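Local coordinates for protein metallo-beta-lactamase (Chryseobacterium indologenes, PDB 3L6N) that hydrolyses the beta-lactam ring of penicillins, cephalosporins and carbapenems with the help of bound zinc, giving resistance to these antibiotics, at residues V6-I11 and D201-G206; K19-F24 and E28-S33; D79-D84 and G156-K161. All blocks are in the same frame, centred on the assembly; numbering follows the deposited sequence. Where two conformers were deposited one is given.

Contact 1 (V6-I11 and D201-G206); sequences VIEPPI and DEWKGG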
loop_
_atom_site.group_PDB
_atom_site.type_symbol
_atom_site.label_atom_id
_atom_site.label_comp_id
_atom_site.label_asym_id
_atom_site.label_seq_id
_atom_site.Cartn_x
_atom_site.Cartn_y
_atom_site.Cartn_z
ATOM N N VAL A 6 7.049 11.086 -6.303
ATOM C CA VAL A 6 7.496 11.919 -5.200
ATOM C C VAL A 6 7.838 11.021 -4.022
ATOM O O VAL A 6 6.985 10.276 -3.540
ATOM C CB VAL A 6 6.386 12.929 -4.793
ATOM C CG1 VAL A 6 6.777 13.737 -3.554
ATOM C CG2 VAL A 6 6.075 13.872 -5.959
ATOM N N ILE A 7 9.093 11.071 -3.587
ATOM C CA ILE A 7 9.485 10.367 -2.368
ATOM C C ILE A 7 9.512 11.412 -1.271
ATOM O O ILE A 7 10.251 12.398 -1.348
ATOM C CB ILE A 7 10.858 9.666 -2.509
ATOM C CG1 ILE A 7 10.794 8.628 -3.632
ATOM C CG2 ILE A 7 11.251 8.983 -1.185
ATOM C CD1 ILE A 7 12.150 8.060 -4.051
ATOM N N GLU A 8 8.675 11.204 -0.260
ATOM C CA GLU A 8 8.531 12.161 0.832
ATOM C C GLU A 8 9.679 12.040 1.837
ATOM O O GLU A 8 10.338 11.000 1.913
ATOM C CB GLU A 8 7.193 11.938 1.541
ATOM C CG GLU A 8 5.975 12.057 0.638
ATOM C CD GLU A 8 5.593 13.489 0.296
ATOM O OE1 GLU A 8 6.400 14.421 0.536
ATOM O OE2 GLU A 8 4.476 13.667 -0.246
ATOM N N PRO A 9 9.926 13.102 2.627
ATOM C CA PRO A 9 10.926 12.963 3.693
ATOM C C PRO A 9 10.537 11.807 4.617
ATOM O O PRO A 9 9.361 11.694 4.987
ATOM C CB PRO A 9 10.841 14.310 4.434
ATOM C CG PRO A 9 10.261 15.251 3.411
ATOM C CD PRO A 9 9.256 14.415 2.678
ATOM N N PRO A 10 11.505 10.930 4.952
ATOM C CA PRO A 10 11.148 9.704 5.647
ATOM C C PRO A 10 10.788 9.897 7.111
ATOM O O PRO A 10 11.139 10.929 7.728
ATOM C CB PRO A 10 12.421 8.852 5.534
ATOM C CG PRO A 10 13.535 9.850 5.351
ATOM C CD PRO A 10 12.909 10.911 4.499
ATOM N N ILE A 11 10.079 8.907 7.651
ATOM C CA ILE A 11 9.828 8.789 9.076
ATOM C C ILE A 11 10.980 7.987 9.672
ATOM O O ILE A 11 11.264 6.870 9.228
ATOM C CB ILE A 11 8.469 8.079 9.372
ATOM C CG1 ILE A 11 7.299 8.799 8.691
ATOM C CG2 ILE A 11 8.221 7.974 10.887
ATOM C CD1 ILE A 11 6.805 8.142 7.420
ATOM N N ASP A 201 -4.759 10.246 -2.922
ATOM C CA ASP A 201 -4.932 11.678 -2.621
ATOM C C ASP A 201 -4.011 12.146 -1.492
ATOM O O ASP A 201 -2.936 11.567 -1.290
ATOM C CB ASP A 201 -6.426 12.002 -2.378
ATOM C CG ASP A 201 -7.357 11.297 -3.383
ATOM O OD1 ASP A 201 -7.206 11.518 -4.608
ATOM O OD2 ASP A 201 -8.241 10.512 -2.956
ATOM N N GLU A 202 -4.404 13.197 -0.777
ATOM C CA GLU A 202 -3.565 13.782 0.271
ATOM C C GLU A 202 -3.350 12.853 1.467
ATOM O O GLU A 202 -4.318 12.379 2.064
ATOM C CB GLU A 202 -4.180 15.101 0.756
ATOM C CG GLU A 202 -3.709 16.322 -0.002
ATOM C CD GLU A 202 -2.295 16.741 0.397
ATOM O OE1 GLU A 202 -1.663 17.481 -0.374
ATOM O OE2 GLU A 202 -1.813 16.321 1.473
ATOM N N TRP A 203 -2.088 12.601 1.822
ATOM C CA TRP A 203 -1.780 11.814 3.019
ATOM C C TRP A 203 -1.536 12.675 4.256
ATOM O O TRP A 203 -1.635 12.188 5.380
ATOM C CB TRP A 203 -0.597 10.859 2.787
ATOM C CG TRP A 203 0.719 11.541 2.511
ATOM C CD1 TRP A 203 1.258 11.819 1.286
ATOM C CD2 TRP A 203 1.662 12.020 3.480
ATOM N NE1 TRP A 203 2.477 12.450 1.432
ATOM C CE2 TRP A 203 2.745 12.587 2.767
ATOM C CE3 TRP A 203 1.696 12.032 4.879
ATOM C CZ2 TRP A 203 3.854 13.150 3.410
ATOM C CZ3 TRP A 203 2.789 12.603 5.518
ATOM C CH2 TRP A 203 3.859 13.147 4.785
ATOM N N LYS A 204 -1.203 13.946 4.040
ATOM C CA LYS A 204 -0.984 14.891 5.138
ATOM C C LYS A 204 -2.297 15.365 5.761
ATOM O O LYS A 204 -3.350 15.349 5.113
ATOM C CB LYS A 204 -0.208 16.116 4.637
ATOM C CG LYS A 204 1.174 15.795 4.104
ATOM C CD LYS A 204 1.847 17.055 3.599
ATOM C CE LYS A 204 3.276 16.766 3.212
ATOM N NZ LYS A 204 3.959 17.969 2.663
ATOM N N GLY A 205 -2.219 15.790 7.017
ATOM C CA GLY A 205 -3.318 16.523 7.648
ATOM C C GLY A 205 -4.165 15.756 8.639
ATOM O O GLY A 205 -4.919 16.358 9.411
ATOM N N GLY A 206 -4.066 14.430 8.621
ATOM C CA GLY A 206 -4.828 13.603 9.553
ATOM C C GLY A 206 -6.321 13.584 9.255
ATOM O O GLY A 206 -6.768 14.057 8.209
HETATM O O HOH W 1 6.537 16.432 2.493
#
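Two torsions bring E8 and W203 together. The E8 chain leaves with CG beside its backbone N (chi1 -58°) and bends at chi2, which carries the carboxylate to the indole rim, while W203 places CG between its own backbone N and carbonyl carbon. The two side chains run past each other in opposite directions, the carboxylate arriving at the NE1 edge of the indole. The polar link is W203 NE1 to E8 OE2, 2.9 Å, with an N-H...O angle of 160°. Its geometry is asymmetric: OE2 lies almost exactly in the indole plane, so the N-H points at it, whereas NE1 stands above the plane of the carboxylate. The carboxylate and ring planes are accordingly steeply inclined, 73° apart. The methylene carbon E8 CG lies 3.7 Å from W203 CZ2, and the carboxylate carbon E8 CD sits at the ring edge, in plane, 3.6 Å from W203 CZ2. K204 CG lies over one face of the indole, 3.6 Å above the plane and toward its rim. The lysine's ammonium group approaches E8 OE1 without touching it, at 4.8 Å from NZ; a water accepts from K204 NZ and donates to E8 OE1, 2.8 Å away. Further in, W203 packs on I17 of strand 15-24 and on L195, I197 and P198. Both glutamate oxygens therefore have a partner, one the indole N-H and the other the water. These two hold the carboxylate, and the ammonium nearby would probably favour its ionised form, where the end of strand 6-7 meets the loop before helix 208-217 at the surface.

Contact 2 (K19-F24 and E28-S33); sequences KTFGVF and EYSANS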
loop_
_atom_site.group_PDB
_atom_site.type_symbol
_atom_site.label_atom_id
_atom_site.label_comp_id
_atom_site.label_asym_id
_atom_site.label_seq_id
_atom_site.Cartn_x
_atom_site.Cartn_y
_atom_site.Cartn_z
ATOM N N LYS A 19 4.689 8.761 -3.685
ATOM C CA LYS A 19 3.447 9.018 -4.426
ATOM C C LYS A 19 3.723 8.782 -5.902
ATOM O O LYS A 19 4.750 9.223 -6.406
ATOM C CB LYS A 19 2.988 10.472 -4.251
ATOM C CG LYS A 19 2.652 10.919 -2.844
ATOM C CD LYS A 19 2.129 12.360 -2.836
ATOM C CE LYS A 19 0.775 12.499 -3.535
ATOM N NZ LYS A 19 -0.419 12.033 -2.748
ATOM N N THR A 20 2.833 8.055 -6.570
ATOM C CA THR A 20 2.904 7.903 -8.033
ATOM C C THR A 20 1.585 8.317 -8.664
ATOM O O THR A 20 0.556 8.400 -7.991
ATOM C CB THR A 20 3.296 6.473 -8.483
ATOM O OG1 THR A 20 2.249 5.540 -8.193
ATOM C CG2 THR A 20 4.600 6.038 -7.816
ATOM N N PHE A 21 1.636 8.594 -9.963
ATOM C CA PHE A 21 0.522 9.225 -10.658
ATOM C C PHE A 21 0.107 8.401 -11.855
ATOM O O PHE A 21 0.937 7.739 -12.485
ATOM C CB PHE A 21 0.937 10.619 -11.131
ATOM C CG PHE A 21 1.292 11.546 -10.012
ATOM C CD1 PHE A 21 2.611 11.656 -9.568
ATOM C CD2 PHE A 21 0.306 12.299 -9.383
ATOM C CE1 PHE A 21 2.933 12.506 -8.507
ATOM C CE2 PHE A 21 0.621 13.154 -8.335
ATOM C CZ PHE A 21 1.933 13.258 -7.897
ATOM N N GLY A 22 -1.182 8.457 -12.163
ATOM C CA GLY A 22 -1.707 7.817 -13.373
ATOM C C GLY A 22 -2.869 8.616 -13.916
ATOM O O GLY A 22 -3.620 9.218 -13.154
ATOM N N VAL A 23 -3.004 8.621 -15.241
ATOM C CA VAL A 23 -4.128 9.288 -15.909
ATOM C C VAL A 23 -5.216 8.274 -16.223
ATOM O O VAL A 23 -4.965 7.261 -16.870
ATOM C CB VAL A 23 -3.690 10.014 -17.212
ATOM C CG1 VAL A 23 -4.910 10.628 -17.934
ATOM C CG2 VAL A 23 -2.661 11.086 -16.914
ATOM N N PHE A 24 -6.427 8.562 -15.749
ATOM C CA PHE A 24 -7.581 7.702 -15.970
ATOM C C PHE A 24 -8.763 8.598 -16.256
ATOM O O PHE A 24 -9.008 9.558 -15.527
ATOM C CB PHE A 24 -7.853 6.807 -14.748
ATOM C CG PHE A 24 -6.698 5.907 -14.399
ATOM C CD1 PHE A 24 -5.777 6.292 -13.426
ATOM C CD2 PHE A 24 -6.505 4.703 -15.068
ATOM C CE1 PHE A 24 -4.679 5.483 -13.122
ATOM C CE2 PHE A 24 -5.406 3.883 -14.767
ATOM C CZ PHE A 24 -4.501 4.280 -13.796
ATOM N N GLU A 28 -5.604 13.198 -13.971
ATOM C CA GLU A 28 -4.492 12.564 -13.266
ATOM C C GLU A 28 -4.849 12.311 -11.801
ATOM O O GLU A 28 -5.400 13.182 -11.123
ATOM C CB GLU A 28 -3.227 13.404 -13.373
ATOM C CG GLU A 28 -1.981 12.663 -12.906
ATOM C CD GLU A 28 -0.721 13.377 -13.298
ATOM O OE1 GLU A 28 -0.416 14.404 -12.671
ATOM O OE2 GLU A 28 -0.038 12.910 -14.233
ATOM N N TYR A 29 -4.528 11.108 -11.331
ATOM C CA TYR A 29 -4.795 10.695 -9.955
ATOM C C TYR A 29 -3.488 10.288 -9.282
ATOM O O TYR A 29 -2.527 9.934 -9.956
ATOM C CB TYR A 29 -5.776 9.526 -9.940
ATOM C CG TYR A 29 -7.154 9.894 -10.451
ATOM C CD1 TYR A 29 -8.102 10.468 -9.599
ATOM C CD2 TYR A 29 -7.497 9.689 -11.788
ATOM C CE1 TYR A 29 -9.365 10.817 -10.062
ATOM C CE2 TYR A 29 -8.761 10.032 -12.261
ATOM C CZ TYR A 29 -9.687 10.593 -11.393
ATOM O OH TYR A 29 -10.935 10.944 -11.853
ATOM N N SER A 30 -3.485 10.347 -7.955
ATOM C CA SER A 30 -2.318 10.005 -7.165
ATOM C C SER A 30 -2.621 8.750 -6.361
ATOM O O SER A 30 -3.774 8.490 -5.985
ATOM C CB SER A 30 -1.981 11.164 -6.226
ATOM O OG SER A 30 -0.656 11.082 -5.755
ATOM N N ALA A 31 -1.584 7.958 -6.119
ATOM C CA ALA A 31 -1.677 6.831 -5.195
ATOM C C ALA A 31 -0.492 6.920 -4.262
ATOM O O ALA A 31 0.627 7.177 -4.703
ATOM C CB ALA A 31 -1.643 5.499 -5.949
ATOM N N ASN A 32 -0.742 6.697 -2.975
ATOM C CA ASN A 32 0.324 6.680 -1.976
ATOM C C ASN A 32 0.737 5.261 -1.658
ATOM O O ASN A 32 -0.095 4.420 -1.329
ATOM C CB ASN A 32 -0.157 7.365 -0.700
ATOM C CG ASN A 32 -0.683 8.741 -0.960
ATOM O OD1 ASN A 32 -0.010 9.568 -1.579
ATOM N ND2 ASN A 32 -1.913 8.997 -0.521
ATOM N N SER A 33 2.029 4.999 -1.810
ATOM C CA SER A 33 2.613 3.704 -1.468
ATOM C C SER A 33 3.720 3.965 -0.458
ATOM O O SER A 33 3.946 5.112 -0.054
ATOM C CB SER A 33 3.137 3.011 -2.733
ATOM O OG SER A 33 2.039 2.645 -3.574
HETATM O O HOH W 2 1.916 4.690 -5.592
HETATM O O HOH W 3 -11.569 10.509 -14.400
#
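Backbone hydrogen bonds pair K19-F24 with E28-S33 in antiparallel register. T20 N reaches A31 O at 3.0 Å and A31 N returns to T20 O at 2.9 Å; G22 and Y29 form the next hydrogen-bonded pair, with Y29 N to G22 O at 2.8 Å. K19-N32, F21-S30 and V23-E28 are the non-hydrogen-bonded pairs. CA-H...O contacts supplement the bonds, among them F21 CA to Y29 O at 3.2 Å. The segment axes lie at 146°, evidence of marked twist.

Polar side-chain contacts gather on the face of K19, F21, S30 and N32. K19 and N32 lie side by side and point the same way; the lysine curls at its last two torsions (chi3 67°, chi4 77°), bringing NZ to N32 OD1, 2.8 Å, in the carbonyl plane on a lone pair. The amide's other end, ND2, bonds to P198 O and D201 O, which fixes its orientation. On the opposite face, one water joins T20 OG1, A31 O and S33 OG, while T20 OG1 also bonds to W49 N. A second water bridges F24 O and Y29 OH.

F21 packs beside polar groups, its ring next to the S30 hydroxyl and its CB by the E28 carboxylate carbon. The apolar contact is F24 with Y29: the F24 ring lies over G22, where no side chain stands, and brings CD1 to Y29 CD2 at 4.1 Å, with the tyrosine edge also facing F24 O.

This is a beta hairpin of strands 15-24 and 27-38 in the metallo-beta-lactamase fold. The A31 side adjoins the metal site: the A31 side chain lies about 4 Å from those of D80 and H200, and S30 O accepts from H200 ND1.

Contact 3 (D79-D84 and G156-K161); sequences DDRAGD and GGCLVK. With ZN (zinc ion), chain C.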
loop_
_atom_site.group_PDB
_atom_site.type_symbol
_atom_site.label_atom_id
_atom_site.label_comp_id
_atom_site.label_asym_id
_atom_site.label_seq_id
_atom_site.Cartn_x
_atom_site.Cartn_y
_atom_site.Cartn_z
ATOM N N ASP A 79 -4.382 -2.632 -9.636
ATOM C CA ASP A 79 -3.207 -2.147 -10.388
ATOM C C ASP A 79 -2.294 -1.193 -9.623
ATOM O O ASP A 79 -1.083 -1.174 -9.863
ATOM C CB ASP A 79 -3.657 -1.426 -11.655
ATOM C CG ASP A 79 -4.267 -2.346 -12.689
ATOM O OD1 ASP A 79 -4.820 -1.796 -13.665
ATOM O OD2 ASP A 79 -4.211 -3.585 -12.562
ATOM N N ASP A 80 -2.875 -0.397 -8.724
ATOM C CA ASP A 80 -2.123 0.571 -7.919
ATOM C C ASP A 80 -1.529 -0.061 -6.663
ATOM O O ASP A 80 -0.947 0.635 -5.834
ATOM C CB ASP A 80 -3.004 1.787 -7.544
ATOM C CG ASP A 80 -4.231 1.405 -6.732
ATOM O OD1 ASP A 80 -4.959 0.479 -7.130
ATOM O OD2 ASP A 80 -4.488 2.059 -5.687
ATOM N N ARG A 81 -1.642 -1.382 -6.557
ATOM C CA ARG A 81 -1.223 -2.093 -5.356
ATOM C C ARG A 81 -0.288 -3.233 -5.751
ATOM O O ARG A 81 0.924 -3.037 -5.826
ATOM C CB ARG A 81 -2.447 -2.585 -4.574
ATOM C CG ARG A 81 -3.464 -1.482 -4.244
ATOM C CD ARG A 81 -3.080 -0.695 -2.996
ATOM N NE ARG A 81 -2.044 0.302 -3.243
ATOM C CZ ARG A 81 -1.728 1.270 -2.386
ATOM N NH1 ARG A 81 -2.366 1.360 -1.226
ATOM N NH2 ARG A 81 -0.765 2.131 -2.676
ATOM N N ALA A 82 -0.842 -4.406 -6.049
ATOM C CA ALA A 82 -0.023 -5.515 -6.581
ATOM C C ALA A 82 0.574 -5.176 -7.947
ATOM O O ALA A 82 1.709 -5.557 -8.250
ATOM C CB ALA A 82 -0.844 -6.796 -6.682
ATOM N N GLY A 83 -0.192 -4.474 -8.770
ATOM C CA GLY A 83 0.236 -4.206 -10.144
ATOM C C GLY A 83 0.554 -5.500 -10.875
ATOM O O GLY A 83 -0.163 -6.503 -10.730
ATOM N N ASP A 84 1.637 -5.481 -11.650
ATOM C CA ASP A 84 2.078 -6.644 -12.411
ATOM C C ASP A 84 3.297 -7.235 -11.720
ATOM O O ASP A 84 4.438 -6.796 -11.949
ATOM C CB ASP A 84 2.405 -6.254 -13.858
ATOM C CG ASP A 84 2.961 -7.423 -14.678
ATOM O OD1 ASP A 84 2.972 -8.577 -14.182
ATOM O OD2 ASP A 84 3.393 -7.167 -15.824
ATOM N N GLY A 156 -2.620 2.495 5.633
ATOM C CA GLY A 156 -4.047 2.168 5.552
ATOM C C GLY A 156 -4.462 1.603 4.213
ATOM O O GLY A 156 -5.452 0.845 4.112
ATOM N N GLY A 157 -3.709 1.964 3.173
ATOM C CA GLY A 157 -4.081 1.619 1.812
ATOM C C GLY A 157 -5.450 2.167 1.461
ATOM O O GLY A 157 -5.945 3.117 2.078
ATOM N N CYS A 158 -6.094 1.527 0.504
ATOM C CA CYS A 158 -7.283 2.104 -0.084
ATOM C C CYS A 158 -8.530 1.850 0.777
ATOM O O CYS A 158 -9.606 2.380 0.497
ATOM C CB CYS A 158 -7.402 1.635 -1.535
ATOM S SG CYS A 158 -5.777 1.787 -2.391
ATOM N N LEU A 159 -8.355 1.078 1.850
ATOM C CA LEU A 159 -9.370 0.940 2.903
ATOM C C LEU A 159 -9.622 2.301 3.571
ATOM O O LEU A 159 -10.741 2.595 4.006
ATOM C CB LEU A 159 -8.892 -0.083 3.936
ATOM C CG LEU A 159 -9.734 -0.319 5.198
ATOM C CD1 LEU A 159 -11.100 -0.924 4.829
ATOM C CD2 LEU A 159 -8.974 -1.222 6.150
ATOM N N VAL A 160 -8.580 3.127 3.640
ATOM C CA VAL A 160 -8.672 4.450 4.240
ATOM C C VAL A 160 -8.700 5.527 3.166
ATOM O O VAL A 160 -7.770 5.667 2.364
ATOM C CB VAL A 160 -7.504 4.714 5.212
ATOM C CG1 VAL A 160 -7.631 6.114 5.852
ATOM C CG2 VAL A 160 -7.450 3.636 6.288
ATOM N N LYS A 161 -9.788 6.288 3.151
ATOM C CA LYS A 161 -9.918 7.451 2.282
ATOM C C LYS A 161 -9.198 8.663 2.863
ATOM O O LYS A 161 -9.140 8.821 4.081
ATOM C CB LYS A 161 -11.400 7.807 2.087
ATOM C CG LYS A 161 -12.260 6.667 1.533
ATOM C CD LYS A 161 -11.780 6.198 0.164
ATOM C CE LYS A 161 -11.847 7.299 -0.876
ATOM N NZ LYS A 161 -11.185 6.916 -2.159
HETATM ZN ZN ZN C . -6.178 2.118 -4.532
HETATM O O HOH W 4 -7.124 0.594 -5.587
#
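D80 and C158 meet through a shared zinc ion. D80 OD2 binds it at 2.0 Å and C158 SG at 2.2 Å, and these two ligand atoms approach to 3.5 Å of each other. A water 2.1 Å from the metal and H200 NE2 complete the four ligands. That water also donates to D80 OD1, 2.7 Å away, so the carboxylate divides its work: one oxygen on the metal, the other on the metal-bound water. The aspartate gets there with CG between its backbone N and carbonyl carbon (chi1 60°).

R81 forms the next layer. Its chain, bent at chi2 and chi3 (-83°, 79°), folds beside the sulfur, with NH1 3.6 Å from C158 SG in the conformers described here, each residue having a second one; the guanidinium lies obliquely to the sulfur, while G157 CA sits at its edge, near its plane. A positive charge is thus brought next to the metal site. Three groups hold it in place: NE donates to D80 O at 2.8 Å, from above the carbonyl plane, D46 forms a salt bridge with it, and NH2 bonds to N32 O.

Outward from C158, overlapping turns shape the loop: a type II' turn from G156 to L159 and a type I turn from G157 to V160, the latter closed by V160 N to G157 O. G157, with positive phi, occupies the second position of the type II' turn, where glycine is common. L159 and V160 pack against helix 179-189.

The Asp-Cys-His zinc site, beside a second zinc held by H76, H78 and H139, is the hallmark of the dinuclear active site of class B1 metallo-beta-lactamases.

Contact 3 is buried near the middle of the chain, contact 2 is partly buried, and contact 1 lies at the surface. Chemistry follows position: a metal and a guanidinium at the centre, backbone pairing in the hairpin, and one indole-carboxylate bond with a water bridge outside. Contacts 1 and 2 share a sheet, since strand 6-7 pairs with strand 15-24 through V6 O and K19 N, and the 201-206 loop also meets the hairpin at the N32 amide. Contact 2 reaches contact 3 through the backbone of N32 and the side chain of A31. Contacts 1 and 3 do not touch, their nearest atoms about 5 Å apart; the hairpin touches both.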